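Local coordinates for rutinosidase (Aspergillus niger, PDB 6I1A), which hydrolyses rutinose-bearing glycosides as a secreted glycoside hydrolase of family 5, the family that also holds the exo-1,3-beta-glucanases, at residues M202-F205 and L209-T212; T265-Y270 and R289-T294; W155-N160 and L220-A225. All blocks are in the same frame, centred on the assembly; numbering follows the deposited sequence. Where two conformers were deposited one is given.

Contact 1 of 3, residues M202-F205 and L209-T212; sequences MVVF and LALT. With NAG (2-acetamido-2-deoxy-beta-D-glucopyranose), chain F; NAG (2-acetamido-2-deoxy-beta-D-glucopyranose), chain B.
V204 and L209 meet at about a right angle, and their crossing shows how two turns of one loop can close on each other largely through apolar groups, with one carbonyl among them. The bond from CA to CB of V204 is aimed at the other turn, and the two methyls divide the work. With CG1 anti to the carbonyl carbon and CG2 lodged between N and C (chi1 -60°), CG1 comes to rest against CB of L209 at 3.8 Å, whereas CG2 faces the peptide that follows, 3.9 Å from CA of A210. The leucine therefore presents the root of its side chain to the valine; chi2 of -173° puts its CD1 in line with the chain, and the other methyl, CD2, lies 3.8 Å from O7 of an N-acetylglucosamine. A210 answers from its own side: its CB lies 3.5 Å from O of V204, a carbonyl whose polar need is met by the hydroxyl of T207. F205 offers only its backbone here, CA at 4.3 Å from CB of A210. Its CB leaves CA away from A210, and the ring pairs edge-to-face with F245.

That sugar, carried by the protein itself, lies along one border of the pair. Its C6 is 3.9 Å from CG1 of V204, and its acetyl methyl C8 is 3.8 Å from CG2 of T212. Across the assembly, V203 of the second subunit packs on both V204 and L209.

Each turn is 3-10 in character, and the first is closed by a bond from F205 N to M202 O (2.9 Å). Both belong to the long loop that leaves strand 187-190, and T212 ends that loop as the N-cap of helix 213-233, its OG1 bonded to N of G215 and to D197.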
loop_
_atom_site.group_PDB
_atom_site.type_symbol
_atom_site.label_atom_id
_atom_site.label_comp_id
_atom_site.label_asym_id
_atom_site.label_seq_id
_atom_site.Cartn_x
_atom_site.Cartn_y
_atom_site.Cartn_z
ATOM N N MET A 202 -7.372 -12.502 2.342
ATOM C CA MET A 202 -6.501 -12.257 1.181
ATOM C C MET A 202 -6.394 -10.780 0.797
ATOM O O MET A 202 -5.573 -10.446 -0.088
ATOM C CB MET A 202 -6.929 -13.106 -0.024
ATOM C CG MET A 202 -6.494 -14.579 0.173
ATOM S SD MET A 202 -4.694 -14.776 -0.077
ATOM C CE MET A 202 -4.538 -14.601 -1.856
ATOM N N VAL A 203 -7.093 -9.864 1.477
ATOM C CA VAL A 203 -6.887 -8.438 1.204
ATOM C C VAL A 203 -5.443 -8.029 1.476
ATOM O O VAL A 203 -4.959 -7.044 0.851
ATOM C CB VAL A 203 -7.889 -7.594 1.990
ATOM C CG1 VAL A 203 -7.608 -7.537 3.495
ATOM C CG2 VAL A 203 -7.946 -6.220 1.364
ATOM N N VAL A 204 -4.724 -8.727 2.343
ATOM C CA VAL A 204 -3.320 -8.381 2.658
ATOM C C VAL A 204 -2.349 -9.080 1.704
ATOM O O VAL A 204 -1.142 -8.802 1.761
ATOM C CB VAL A 204 -2.914 -8.656 4.100
ATOM C CG1 VAL A 204 -3.755 -7.866 5.092
ATOM C CG2 VAL A 204 -2.898 -10.134 4.419
ATOM N N PHE A 205 -2.826 -10.008 0.888
ATOM C CA PHE A 205 -1.846 -10.670 -0.017
ATOM C C PHE A 205 -1.297 -9.598 -0.955
ATOM O O PHE A 205 -1.991 -8.632 -1.315
ATOM C CB PHE A 205 -2.485 -11.835 -0.779
ATOM C CG PHE A 205 -1.459 -12.867 -1.228
ATOM C CD1 PHE A 205 -0.789 -13.645 -0.319
ATOM C CD2 PHE A 205 -1.127 -12.984 -2.565
ATOM C CE1 PHE A 205 0.188 -14.540 -0.726
ATOM C CE2 PHE A 205 -0.168 -13.897 -2.978
ATOM C CZ PHE A 205 0.446 -14.699 -2.060
ATOM N N LEU A 209 1.849 -6.914 4.968
ATOM C CA LEU A 209 1.061 -7.494 6.071
ATOM C C LEU A 209 0.775 -8.975 5.818
ATOM O O LEU A 209 0.217 -9.626 6.709
ATOM C CB LEU A 209 -0.263 -6.748 6.219
ATOM C CG LEU A 209 -0.127 -5.271 6.611
ATOM C CD1 LEU A 209 -1.509 -4.711 6.899
ATOM C CD2 LEU A 209 0.871 -5.062 7.761
ATOM N N ALA A 210 1.181 -9.527 4.662
ATOM C CA ALA A 210 0.958 -10.968 4.403
ATOM C C ALA A 210 1.941 -11.815 5.207
ATOM O O ALA A 210 1.662 -13.022 5.363
ATOM C CB ALA A 210 1.146 -11.226 2.952
ATOM N N LEU A 211 2.997 -11.266 5.741
ATOM C CA LEU A 211 4.041 -12.021 6.490
ATOM C C LEU A 211 4.337 -11.302 7.792
ATOM O O LEU A 211 4.768 -10.121 7.745
ATOM C CB LEU A 211 5.269 -12.199 5.591
ATOM C CG LEU A 211 6.437 -13.021 6.188
ATOM C CD1 LEU A 211 6.030 -14.506 6.347
ATOM C CD2 LEU A 211 7.681 -12.903 5.325
ATOM N N THR A 212 4.098 -11.973 8.903
ATOM C CA THR A 212 4.406 -11.419 10.245
ATOM C C THR A 212 5.906 -11.481 10.532
ATOM O O THR A 212 6.654 -12.176 9.857
ATOM C CB THR A 212 3.654 -12.124 11.373
ATOM O OG1 THR A 212 4.234 -13.427 11.558
ATOM C CG2 THR A 212 2.186 -12.265 11.066
HETATM C C1 NAG F . -2.400 -9.650 9.723
HETATM C C2 NAG F . -1.782 -8.347 10.251
HETATM C C3 NAG F . -2.946 -7.487 10.862
HETATM C C4 NAG F . -4.048 -7.274 9.854
HETATM C C5 NAG F . -4.579 -8.621 9.415
HETATM C C6 NAG F . -5.673 -8.501 8.397
HETATM C C7 NAG F . 0.537 -8.454 10.982
HETATM C C8 NAG F . 1.465 -8.693 12.157
HETATM N N2 NAG F . -0.746 -8.619 11.218
HETATM O O3 NAG F . -2.389 -6.190 11.194
HETATM O O4 NAG F . -5.162 -6.615 10.538
HETATM O O5 NAG F . -3.450 -9.340 8.818
HETATM O O6 NAG F . -6.331 -9.746 8.154
HETATM O O7 NAG F . 0.980 -8.188 9.854
HETATM C C1 NAG B . -13.408 -3.454 0.754
HETATM C C2 NAG B . -12.708 -3.697 -0.557
HETATM C C3 NAG B . -12.336 -5.213 -0.699
HETATM C C4 NAG B . -11.575 -5.655 0.497
HETATM C C5 NAG B . -12.319 -5.355 1.768
HETATM C C6 NAG B . -11.504 -5.694 2.953
HETATM C C7 NAG B . -13.341 -2.181 -2.382
HETATM C C8 NAG B . -14.168 -1.898 -3.586
HETATM N N2 NAG B . -13.563 -3.308 -1.677
HETATM O O3 NAG B . -11.537 -5.352 -1.905
HETATM O O4 NAG B . -11.333 -7.104 0.474
HETATM O O5 NAG B . -12.553 -3.884 1.805
HETATM O O6 NAG B . -12.294 -5.671 4.166
HETATM O O7 NAG B . -12.408 -1.440 -2.096
#

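Contact 2 of 3, residues T265-Y270 and R289-T294; sequences THHYYY and REKSGT. With EDO (1,2-ethanediol), chain P.
The strand carrying T265 and H267 runs past the end of the following helix at some distance; the nearest pair of CA atoms, those of T265 and K291, is 8.1 Å apart. Strand 261-269, helix 280-290 and strand 299-308 form a beta-alpha-beta unit of the TIM barrel, and this contact shows how side chains and water link a strand to the residue that follows its helix. K291 is the first residue to leave the helical conformation, and both its carbonyl and its CB face the strand. The side chain lies obliquely across the end of the imidazole of H267: CE1 is 3.8 Å from CB of K291 and 3.9 Å from CD, so the aliphatic part of the lysine makes the contact. With chi2 to chi4 all near 180°, the chain runs straight on and brings NZ to a salt bridge with D287, which also accepts a bond from the hydroxyl of Y269. W328 of helix 317-331 meets the histidine ring, the two ring planes inclined by about 20°, adding an aromatic neighbour to the aliphatic one. T265 contributes at the other end, where its methyl CG2 stands 3.9 Å from O of K291.

In the assembly the helix end has a further role, since R289 and E290 exchange salt bridges with E290 and R289 of the second subunit.

Polar groups at the interface are joined by one water. It lies in the plane of the imidazole, 2.7 Å from H267 NE2 and 2.9 Å from T265 OG1, and donates a hydrogen bond to K291 O at 2.8 Å.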
loop_
_atom_site.group_PDB
_atom_site.type_symbol
_atom_site.label_atom_id
_atom_site.label_comp_id
_atom_site.label_asym_id
_atom_site.label_seq_id
_atom_site.Cartn_x
_atom_site.Cartn_y
_atom_site.Cartn_z
ATOM N N THR A 265 11.505 -9.578 -6.656
ATOM C CA THR A 265 10.285 -8.846 -6.333
ATOM C C THR A 265 9.163 -9.173 -7.306
ATOM O O THR A 265 9.442 -9.430 -8.480
ATOM C CB THR A 265 10.528 -7.337 -6.290
ATOM O OG1 THR A 265 11.097 -6.957 -7.552
ATOM C CG2 THR A 265 11.415 -6.942 -5.125
ATOM N N HIS A 266 7.953 -9.259 -6.787
ATOM C CA HIS A 266 6.781 -9.590 -7.631
ATOM C C HIS A 266 5.846 -8.395 -7.595
ATOM O O HIS A 266 5.429 -7.992 -6.514
ATOM C CB HIS A 266 6.042 -10.826 -7.095
ATOM C CG HIS A 266 6.814 -12.078 -7.231
ATOM N ND1 HIS A 266 6.299 -13.315 -6.831
ATOM C CD2 HIS A 266 8.037 -12.319 -7.733
ATOM C CE1 HIS A 266 7.213 -14.254 -7.075
ATOM N NE2 HIS A 266 8.317 -13.679 -7.614
ATOM N N HIS A 267 5.544 -7.810 -8.744
ATOM C CA HIS A 267 4.701 -6.589 -8.815
ATOM C C HIS A 267 3.506 -6.823 -9.725
ATOM O O HIS A 267 3.705 -7.005 -10.946
ATOM C CB HIS A 267 5.542 -5.394 -9.351
ATOM C CG HIS A 267 6.666 -5.009 -8.454
ATOM N ND1 HIS A 267 6.506 -4.796 -7.111
ATOM C CD2 HIS A 267 7.977 -4.829 -8.751
ATOM C CE1 HIS A 267 7.704 -4.447 -6.611
ATOM N NE2 HIS A 267 8.629 -4.480 -7.582
ATOM N N TYR A 268 2.329 -6.773 -9.141
ATOM C CA TYR A 268 1.059 -6.956 -9.849
ATOM C C TYR A 268 0.116 -5.825 -9.543
ATOM O O TYR A 268 0.264 -5.081 -8.567
ATOM C CB TYR A 268 0.448 -8.309 -9.451
ATOM C CG TYR A 268 1.171 -9.511 -9.993
ATOM C CD1 TYR A 268 1.087 -9.827 -11.334
ATOM C CD2 TYR A 268 1.955 -10.328 -9.180
ATOM C CE1 TYR A 268 1.666 -10.965 -11.865
ATOM C CE2 TYR A 268 2.516 -11.483 -9.701
ATOM C CZ TYR A 268 2.384 -11.786 -11.031
ATOM O OH TYR A 268 2.881 -12.997 -11.514
ATOM N N TYR A 269 -0.867 -5.689 -10.417
ATOM C CA TYR A 269 -1.776 -4.503 -10.444
ATOM C C TYR A 269 -3.238 -4.871 -10.582
ATOM O O TYR A 269 -4.049 -3.954 -10.710
ATOM C CB TYR A 269 -1.344 -3.568 -11.564
ATOM C CG TYR A 269 0.115 -3.245 -11.472
ATOM C CD1 TYR A 269 0.637 -2.299 -10.595
ATOM C CD2 TYR A 269 1.016 -3.915 -12.277
ATOM C CE1 TYR A 269 1.998 -2.098 -10.452
ATOM C CE2 TYR A 269 2.377 -3.733 -12.149
ATOM C CZ TYR A 269 2.888 -2.831 -11.229
ATOM O OH TYR A 269 4.221 -2.635 -11.057
ATOM N N TYR A 270 -3.587 -6.151 -10.575
ATOM C CA TYR A 270 -4.901 -6.628 -11.071
ATOM C C TYR A 270 -5.951 -6.626 -9.967
ATOM O O TYR A 270 -7.152 -6.842 -10.279
ATOM C CB TYR A 270 -4.791 -8.023 -11.711
ATOM C CG TYR A 270 -4.290 -9.108 -10.789
ATOM C CD1 TYR A 270 -5.119 -9.764 -9.893
ATOM C CD2 TYR A 270 -2.968 -9.500 -10.792
ATOM C CE1 TYR A 270 -4.621 -10.710 -9.000
ATOM C CE2 TYR A 270 -2.459 -10.472 -9.933
ATOM C CZ TYR A 270 -3.300 -11.101 -9.050
ATOM O OH TYR A 270 -2.796 -12.098 -8.192
ATOM N N ARG A 289 10.449 2.890 -7.946
ATOM C CA ARG A 289 11.053 3.954 -7.135
ATOM C C ARG A 289 11.114 3.575 -5.667
ATOM O O ARG A 289 12.131 3.936 -4.999
ATOM C CB ARG A 289 10.335 5.282 -7.277
ATOM C CG ARG A 289 10.540 5.899 -8.643
ATOM C CD ARG A 289 10.122 7.348 -8.746
ATOM N NE ARG A 289 8.683 7.509 -8.569
ATOM C CZ ARG A 289 7.997 8.498 -9.077
ATOM N NH1 ARG A 289 8.574 9.455 -9.763
ATOM N NH2 ARG A 289 6.688 8.541 -8.893
ATOM N N GLU A 290 10.112 2.858 -5.139
ATOM C CA GLU A 290 10.022 2.662 -3.666
ATOM C C GLU A 290 10.333 1.233 -3.267
ATOM O O GLU A 290 10.500 1.020 -2.024
ATOM C CB GLU A 290 8.627 3.029 -3.168
ATOM C CG GLU A 290 8.086 4.327 -3.708
ATOM C CD GLU A 290 8.949 5.560 -3.513
ATOM O OE1 GLU A 290 9.896 5.570 -2.686
ATOM O OE2 GLU A 290 8.700 6.586 -4.238
ATOM N N LYS A 291 10.368 0.257 -4.180
ATOM C CA LYS A 291 10.429 -1.170 -3.796
ATOM C C LYS A 291 11.636 -1.833 -4.461
ATOM O O LYS A 291 11.513 -3.047 -4.795
ATOM C CB LYS A 291 9.116 -1.892 -4.144
ATOM C CG LYS A 291 7.890 -1.212 -3.557
ATOM C CD LYS A 291 6.564 -1.859 -3.973
ATOM C CE LYS A 291 5.382 -1.058 -3.504
ATOM N NZ LYS A 291 4.066 -1.575 -3.966
ATOM N N SER A 292 12.739 -1.132 -4.667
ATOM C CA SER A 292 13.970 -1.681 -5.297
ATOM C C SER A 292 15.139 -1.751 -4.302
ATOM O O SER A 292 16.236 -1.999 -4.782
ATOM C CB SER A 292 14.345 -0.929 -6.500
ATOM O OG SER A 292 13.292 -0.910 -7.475
ATOM N N GLY A 293 14.871 -1.579 -3.018
ATOM C CA GLY A 293 15.955 -1.615 -2.013
ATOM C C GLY A 293 16.841 -0.390 -2.059
ATOM O O GLY A 293 16.552 0.572 -2.787
ATOM N N THR A 294 17.925 -0.408 -1.277
ATOM C CA THR A 294 18.852 0.747 -1.152
ATOM C C THR A 294 20.050 0.559 -2.065
ATOM O O THR A 294 20.904 1.509 -2.131
ATOM C CB THR A 294 19.364 0.896 0.286
ATOM O OG1 THR A 294 20.139 -0.280 0.555
ATOM C CG2 THR A 294 18.247 1.188 1.254
HETATM C C1 EDO P . 9.264 2.697 0.868
HETATM O O1 EDO P . 10.452 2.863 0.051
HETATM C C2 EDO P . 9.674 2.544 2.287
HETATM O O2 EDO P . 10.902 1.825 2.462
HETATM O O HOH W 1 11.299 -4.071 -7.394
#

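Contact 3 of 3, residues W155-N160 and L220-A225; sequences WYWFYN and LKYIRA. With NAG (2-acetamido-2-deoxy-beta-D-glucopyranose), chain D.
W157 and Y222 carry the whole of this contact, a clear example of a T-shaped aromatic pair between a loop and a helix. The indole drives its six-membered ring edge-on at one face of the phenol ring. The planes stand at 88° and the centroids are 5.4 Å apart. CZ2 is the leading atom: it lies 3.6 Å from CG of Y222, displaced from the middle of the ring toward the rim where the side chain begins. CH2 follows beside it, 4.0 Å from CB of Y222. Both residues hold CG anti to the backbone N (chi1 179° for W157, 173° for Y222), which sets each ring beside its own carbonyl carbon and brings the two together between loop and helix.

Their polar ends are satisfied elsewhere. NE1 of W157 is bonded to the hydroxyl of S167 on helix 161-179, which helps fix the turn of the indole; OH of Y222 is bonded to the carbonyl of P191, just past strand 187-190, which holds the end of the tyrosine in place. The indole is gripped further by W218 in a second edge-to-face meeting, while its CE3 sits 3.9 Å above the centre of the F158 ring.

At N160, ND2 is covalently linked to C1 of an N-acetylglucosamine at 1.5 Å, and OD1 caps N of H163. The arrangement is thus a type II turn, W157 to N160, whose last residue is both the N-cap of helix 161-179 and an N-glycosylation site (the Asn-X-Thr sequon completed by T162), with an aromatic cluster holding this loop of the TIM barrel against the outer helix 213-233.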
loop_
_atom_site.group_PDB
_atom_site.type_symbol
_atom_site.label_atom_id
_atom_site.label_comp_id
_atom_site.label_asym_id
_atom_site.label_seq_id
_atom_site.Cartn_x
_atom_site.Cartn_y
_atom_site.Cartn_z
ATOM N N TRP A 155 -0.546 -24.080 5.472
ATOM C CA TRP A 155 0.506 -23.202 6.049
ATOM C C TRP A 155 1.413 -23.970 7.008
ATOM O O TRP A 155 2.102 -23.377 7.789
ATOM C CB TRP A 155 -0.120 -22.004 6.759
ATOM C CG TRP A 155 -0.748 -20.909 5.956
ATOM C CD1 TRP A 155 -0.089 -19.801 5.492
ATOM C CD2 TRP A 155 -2.136 -20.754 5.637
ATOM N NE1 TRP A 155 -0.990 -18.963 4.919
ATOM C CE2 TRP A 155 -2.248 -19.507 4.985
ATOM C CE3 TRP A 155 -3.291 -21.517 5.847
ATOM C CZ2 TRP A 155 -3.464 -18.979 4.529
ATOM C CZ3 TRP A 155 -4.490 -20.988 5.429
ATOM C CH2 TRP A 155 -4.577 -19.748 4.768
ATOM N N TYR A 156 1.401 -25.303 6.871
ATOM C CA TYR A 156 2.075 -26.157 7.849
ATOM C C TYR A 156 3.592 -26.034 7.827
ATOM O O TYR A 156 4.263 -26.436 8.816
ATOM C CB TYR A 156 1.689 -27.640 7.648
ATOM C CG TYR A 156 0.189 -27.903 7.653
ATOM C CD1 TYR A 156 -0.506 -27.872 8.877
ATOM C CD2 TYR A 156 -0.553 -28.109 6.519
ATOM C CE1 TYR A 156 -1.882 -28.134 8.921
ATOM C CE2 TYR A 156 -1.931 -28.371 6.547
ATOM C CZ TYR A 156 -2.579 -28.338 7.760
ATOM O OH TYR A 156 -3.950 -28.542 7.785
ATOM N N TRP A 157 4.177 -25.523 6.758
ATOM C CA TRP A 157 5.640 -25.393 6.655
ATOM C C TRP A 157 6.238 -24.567 7.802
ATOM O O TRP A 157 7.329 -24.872 8.303
ATOM C CB TRP A 157 5.976 -24.775 5.318
ATOM C CG TRP A 157 7.429 -24.540 5.040
ATOM C CD1 TRP A 157 8.279 -25.432 4.464
ATOM C CD2 TRP A 157 8.143 -23.310 5.186
ATOM N NE1 TRP A 157 9.509 -24.853 4.301
ATOM C CE2 TRP A 157 9.448 -23.530 4.687
ATOM C CE3 TRP A 157 7.828 -22.033 5.636
ATOM C CZ2 TRP A 157 10.455 -22.573 4.706
ATOM C CZ3 TRP A 157 8.809 -21.059 5.598
ATOM C CH2 TRP A 157 10.081 -21.299 5.101
ATOM N N PHE A 158 5.565 -23.482 8.191
ATOM C CA PHE A 158 6.096 -22.567 9.187
ATOM C C PHE A 158 6.352 -23.282 10.530
ATOM O O PHE A 158 5.443 -23.976 11.040
ATOM C CB PHE A 158 5.167 -21.372 9.431
ATOM C CG PHE A 158 5.150 -20.427 8.251
ATOM C CD1 PHE A 158 6.073 -19.406 8.189
ATOM C CD2 PHE A 158 4.171 -20.528 7.282
ATOM C CE1 PHE A 158 6.124 -18.576 7.073
ATOM C CE2 PHE A 158 4.184 -19.650 6.197
ATOM C CZ PHE A 158 5.149 -18.673 6.123
ATOM N N TYR A 159 7.535 -23.046 11.086
ATOM C CA TYR A 159 7.958 -23.451 12.468
ATOM C C TYR A 159 7.988 -24.979 12.604
ATOM O O TYR A 159 7.958 -25.489 13.744
ATOM C CB TYR A 159 7.000 -22.879 13.515
ATOM C CG TYR A 159 6.543 -21.467 13.237
ATOM C CD1 TYR A 159 7.452 -20.447 13.072
ATOM C CD2 TYR A 159 5.201 -21.166 13.126
ATOM C CE1 TYR A 159 7.040 -19.145 12.807
ATOM C CE2 TYR A 159 4.755 -19.877 12.860
ATOM C CZ TYR A 159 5.683 -18.870 12.661
ATOM O OH TYR A 159 5.206 -17.611 12.361
ATOM N N ASN A 160 8.051 -25.709 11.501
ATOM C CA ASN A 160 7.945 -27.177 11.526
ATOM C C ASN A 160 9.251 -27.793 11.037
ATOM O O ASN A 160 9.630 -27.647 9.855
ATOM C CB ASN A 160 6.703 -27.605 10.776
ATOM C CG ASN A 160 6.509 -29.107 10.702
ATOM O OD1 ASN A 160 7.410 -29.873 10.314
ATOM N ND2 ASN A 160 5.292 -29.504 11.068
ATOM N N LEU A 220 13.745 -16.446 7.313
ATOM C CA LEU A 220 15.177 -16.102 7.384
ATOM C C LEU A 220 16.034 -17.297 7.799
ATOM O O LEU A 220 17.090 -17.511 7.226
ATOM C CB LEU A 220 15.369 -14.911 8.318
ATOM C CG LEU A 220 16.813 -14.442 8.483
ATOM C CD1 LEU A 220 17.384 -14.026 7.154
ATOM C CD2 LEU A 220 16.872 -13.300 9.463
ATOM N N LYS A 221 15.565 -18.083 8.751
ATOM C CA LYS A 221 16.273 -19.310 9.161
ATOM C C LYS A 221 16.473 -20.191 7.931
ATOM O O LYS A 221 17.543 -20.760 7.714
ATOM C CB LYS A 221 15.463 -20.017 10.259
ATOM C CG LYS A 221 15.985 -21.362 10.699
ATOM C CD LYS A 221 14.987 -22.093 11.600
ATOM C CE LYS A 221 15.313 -23.562 11.814
ATOM N NZ LYS A 221 16.569 -23.654 12.586
ATOM N N TYR A 222 15.408 -20.351 7.134
ATOM C CA TYR A 222 15.466 -21.228 5.948
ATOM C C TYR A 222 16.415 -20.649 4.916
ATOM O O TYR A 222 17.268 -21.376 4.379
ATOM C CB TYR A 222 14.064 -21.392 5.377
ATOM C CG TYR A 222 14.016 -22.123 4.076
ATOM C CD1 TYR A 222 14.377 -23.439 3.971
ATOM C CD2 TYR A 222 13.622 -21.462 2.898
ATOM C CE1 TYR A 222 14.285 -24.109 2.758
ATOM C CE2 TYR A 222 13.567 -22.124 1.674
ATOM C CZ TYR A 222 13.887 -23.458 1.597
ATOM O OH TYR A 222 13.796 -24.149 0.436
ATOM N N ILE A 223 16.285 -19.364 4.589
ATOM C CA ILE A 223 17.164 -18.791 3.539
ATOM C C ILE A 223 18.641 -18.846 3.977
ATOM O O ILE A 223 19.528 -19.126 3.166
ATOM C CB ILE A 223 16.744 -17.381 3.150
ATOM C CG1 ILE A 223 15.296 -17.347 2.611
ATOM C CG2 ILE A 223 17.742 -16.827 2.132
ATOM C CD1 ILE A 223 15.108 -18.138 1.329
ATOM N N ARG A 224 18.897 -18.578 5.228
ATOM C CA ARG A 224 20.288 -18.694 5.746
ATOM C C ARG A 224 20.766 -20.133 5.583
ATOM O O ARG A 224 21.939 -20.325 5.195
ATOM C CB ARG A 224 20.333 -18.248 7.206
ATOM C CG ARG A 224 20.329 -16.752 7.368
ATOM C CD ARG A 224 20.361 -16.347 8.831
ATOM N NE ARG A 224 20.701 -14.932 8.914
ATOM C CZ ARG A 224 20.399 -14.128 9.912
ATOM N NH1 ARG A 224 20.753 -12.844 9.841
ATOM N NH2 ARG A 224 19.766 -14.578 11.004
ATOM N N ALA A 225 19.946 -21.127 5.878
ATOM C CA ALA A 225 20.359 -22.514 5.681
ATOM C C ALA A 225 20.628 -22.844 4.210
ATOM O O ALA A 225 21.572 -23.606 3.870
ATOM C CB ALA A 225 19.361 -23.453 6.257
HETATM C C1 NAG D . 4.907 -30.898 10.869
HETATM C C2 NAG D . 4.933 -31.844 12.063
HETATM C C3 NAG D . 4.352 -33.177 11.567
HETATM C C4 NAG D . 2.988 -32.955 10.990
HETATM C C5 NAG D . 2.966 -31.950 9.834
HETATM C C6 NAG D . 1.553 -31.563 9.379
HETATM C C7 NAG D . 6.659 -31.600 13.743
HETATM C C8 NAG D . 8.089 -31.902 14.032
HETATM N N2 NAG D . 6.255 -32.025 12.568
HETATM O O3 NAG D . 4.160 -34.044 12.733
HETATM O O4 NAG D . 2.487 -34.198 10.407
HETATM O O5 NAG D . 3.597 -30.758 10.321
HETATM O O6 NAG D . 1.722 -30.856 8.144
HETATM O O7 NAG D . 5.883 -31.025 14.517
#

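How the contacts relate
All three contacts lie within the single TIM-barrel domain. Contact 1 is nested in the chain loop that contact 3 closes, and both precede contact 2. Contacts 1 and 3 have centres about 17 Å apart and share helix 213-233: the loop of contact 1 leads into it, and contact 3 packs on it. They also touch directly, CD1 of L211 lying 4.1 Å from CE1 of F158, and both border attached glycans. Contact 2 belongs to a later beta-alpha-beta unit, its centre about 15 Å from contact 1 and 24 Å from contact 3. The contacts thus join loops, helices and a strand around one barrel, with contacts 1 and 2 reaching the second subunit of the crystal assembly.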